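Local coordinates for protein diacylglycerol O-acyltransferase (Marinobacter hydrocarbonoclasticus, PDB 6CHJ) that probably transfers acyl groups from acyl-CoA to diacylglycerol to make triacylglycerol, and as a wax ester synthase to long-chain alcohols, at residues E85-P90 against R94-F99. Residues are numbered along the deposited sequence; the frame is centred on the assembly and turned at random.
Sequences EALPTP and RELLSF
The two backbones come nearest, CA to CA, at Leu87 and Glu95, 6.4 Å apart, where the chain leaving strand 82-86 meets the first turns of the helix that follows; no hydrogen bond joins the two segments, and side chains carry the contact. Leu87 illustrates how one branched residue can bridge a helix turn. Its CB points toward the helix, and with CG anti to the carbonyl carbon (chi1 -68°) the two methyls fork over it: CD1 settles 3.9 Å from Leu96 CB, while CD2 reaches Phe99 CB at 3.7 Å. Ile120 of strand 115-121 touches Leu87, Leu96 and Phe99 alike, extending this apolar cluster onto the sheet. The three elements form a beta-alpha-beta unit of the catalytic domain, in which helix 93-105 connects strand 82-86 to its parallel neighbour 115-121. At the strand end, the Glu85 carboxylate meets the edge of the Phe99 ring, OE1 lying near the ring plane and 3.0 Å from CZ, with the two flat groups inclined at 56°. OE1 also hydrogen-bonds to His118 ND1, which ties the acid to the adjoining strand. Toward the helix start, Glu95 bends at chi2 (69°): its CG packs 4.0 Å from Pro88 CG, and its carboxylate comes up to Pro90, OE2 standing 3.3 Å from Pro90 CD. The same oxygen accepts a hydrogen bond from Arg92 N, just before the helix, while lying against the Pro90 ring, whose preceding peptide is cis. Replaced by alanine, Glu95 would lose both carboxylate and CG, which would probably leave Arg92 N without this acceptor and a gap beside the rings of Pro88 and Pro90. The same loop meets the second subunit: Thr89 OG1 hydrogen-bonds to Glu121 of that subunit, and Pro88 packs on its Phe84.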
loop_
_atom_site.group_PDB
_atom_site.type_symbol
_atom_site.label_atom_id
_atom_site.label_comp_id
_atom_site.label_asym_id
_atom_site.label_seq_id
_atom_site.Cartn_x
_atom_site.Cartn_y
_atom_site.Cartn_z
ATOM N N GLU B 85 -5.147 -13.361 2.614
ATOM C CA GLU B 85 -3.900 -13.135 3.322
ATOM C C GLU B 85 -3.978 -13.837 4.667
ATOM O O GLU B 85 -5.033 -14.336 5.077
ATOM C CB GLU B 85 -3.618 -11.629 3.507
ATOM C CG GLU B 85 -3.049 -10.926 2.274
ATOM C CD GLU B 85 -3.810 -9.643 1.922
ATOM O OE1 GLU B 85 -4.811 -9.331 2.601
ATOM O OE2 GLU B 85 -3.411 -8.950 0.962
ATOM N N ALA B 86 -2.850 -13.847 5.365
ATOM C CA ALA B 86 -2.688 -14.654 6.552
ATOM C C ALA B 86 -1.882 -13.876 7.570
ATOM O O ALA B 86 -1.017 -13.069 7.213
ATOM C CB ALA B 86 -1.970 -15.973 6.241
ATOM N N LEU B 87 -2.184 -14.136 8.881
ATOM C CA LEU B 87 -1.427 -13.414 9.882
ATOM C C LEU B 87 -0.145 -14.165 10.202
ATOM O O LEU B 87 -0.113 -15.390 10.145
ATOM C CB LEU B 87 -2.251 -13.248 11.155
ATOM C CG LEU B 87 -3.470 -12.329 11.075
ATOM C CD1 LEU B 87 -4.085 -12.266 12.430
ATOM C CD2 LEU B 87 -3.110 -10.917 10.568
ATOM N N PRO B 88 0.930 -13.471 10.535
ATOM C CA PRO B 88 2.132 -14.172 10.996
ATOM C C PRO B 88 1.905 -14.753 12.388
ATOM O O PRO B 88 1.091 -14.253 13.170
ATOM C CB PRO B 88 3.193 -13.068 11.024
ATOM C CG PRO B 88 2.391 -11.827 11.376
ATOM C CD PRO B 88 1.010 -12.012 10.760
ATOM N N THR B 89 2.642 -15.829 12.683
ATOM C CA THR B 89 2.649 -16.409 14.021
ATOM C C THR B 89 2.895 -15.304 15.055
ATOM O O THR B 89 3.844 -14.520 14.901
ATOM C CB THR B 89 3.735 -17.493 14.124
ATOM O OG1 THR B 89 3.373 -18.616 13.314
ATOM C CG2 THR B 89 3.919 -17.972 15.559
ATOM N N PRO B 90 2.098 -15.231 16.138
ATOM C CA PRO B 90 1.125 -16.245 16.573
ATOM C C PRO B 90 -0.340 -15.984 16.243
ATOM O O PRO B 90 -1.202 -16.588 16.888
ATOM C CB PRO B 90 1.320 -16.267 18.098
ATOM C CG PRO B 90 1.957 -14.898 18.448
ATOM C CD PRO B 90 2.284 -14.182 17.155
ATOM N N ARG B 94 -2.992 -8.742 18.478
ATOM C CA ARG B 94 -1.917 -7.810 18.161
ATOM C C ARG B 94 -1.496 -7.924 16.688
ATOM O O ARG B 94 -1.290 -6.906 16.017
ATOM C CB ARG B 94 -0.723 -8.037 19.086
ATOM C CG ARG B 94 0.500 -7.217 18.695
ATOM C CD ARG B 94 1.283 -6.711 19.896
ATOM N NE ARG B 94 1.271 -7.665 21.007
ATOM C CZ ARG B 94 2.240 -7.774 21.915
ATOM N NH1 ARG B 94 3.316 -6.991 21.837
ATOM N NH2 ARG B 94 2.135 -8.671 22.897
ATOM N N GLU B 95 -1.421 -9.148 16.146
ATOM C CA GLU B 95 -1.047 -9.289 14.735
ATOM C C GLU B 95 -2.164 -8.807 13.797
ATOM O O GLU B 95 -1.889 -8.151 12.782
ATOM C CB GLU B 95 -0.650 -10.738 14.422
ATOM C CG GLU B 95 0.732 -11.138 14.963
ATOM C CD GLU B 95 0.777 -11.220 16.492
ATOM O OE1 GLU B 95 1.663 -10.599 17.128
ATOM O OE2 GLU B 95 -0.096 -11.912 17.062
ATOM N N LEU B 96 -3.424 -9.120 14.105
ATOM C CA LEU B 96 -4.525 -8.663 13.259
ATOM C C LEU B 96 -4.538 -7.147 13.127
ATOM O O LEU B 96 -4.902 -6.621 12.070
ATOM C CB LEU B 96 -5.859 -9.112 13.822
ATOM C CG LEU B 96 -7.124 -8.681 13.081
ATOM C CD1 LEU B 96 -7.151 -9.162 11.626
ATOM C CD2 LEU B 96 -8.363 -9.203 13.822
ATOM N N LEU B 97 -4.161 -6.427 14.190
ATOM C CA LEU B 97 -4.236 -4.980 14.133
ATOM C C LEU B 97 -3.057 -4.410 13.371
ATOM O O LEU B 97 -3.218 -3.393 12.689
ATOM C CB LEU B 97 -4.312 -4.383 15.537
ATOM C CG LEU B 97 -5.554 -4.796 16.345
ATOM C CD1 LEU B 97 -5.562 -4.131 17.711
ATOM C CD2 LEU B 97 -6.863 -4.525 15.612
ATOM N N SER B 98 -1.888 -5.069 13.465
ATOM C CA SER B 98 -0.736 -4.682 12.654
ATOM C C SER B 98 -1.039 -4.842 11.184
ATOM O O SER B 98 -0.631 -4.004 10.368
ATOM C CB SER B 98 0.490 -5.511 13.011
ATOM O OG SER B 98 0.563 -5.699 14.410
ATOM N N PHE B 99 -1.752 -5.911 10.826
ATOM C CA PHE B 99 -2.097 -6.118 9.428
ATOM C C PHE B 99 -2.958 -4.969 8.920
ATOM O O PHE B 99 -2.740 -4.458 7.816
ATOM C CB PHE B 99 -2.811 -7.465 9.218
ATOM C CG PHE B 99 -3.352 -7.642 7.817
ATOM C CD1 PHE B 99 -2.585 -8.259 6.834
ATOM C CD2 PHE B 99 -4.601 -7.115 7.457
ATOM C CE1 PHE B 99 -3.067 -8.378 5.522
ATOM C CE2 PHE B 99 -5.080 -7.219 6.148
ATOM C CZ PHE B 99 -4.310 -7.861 5.177
#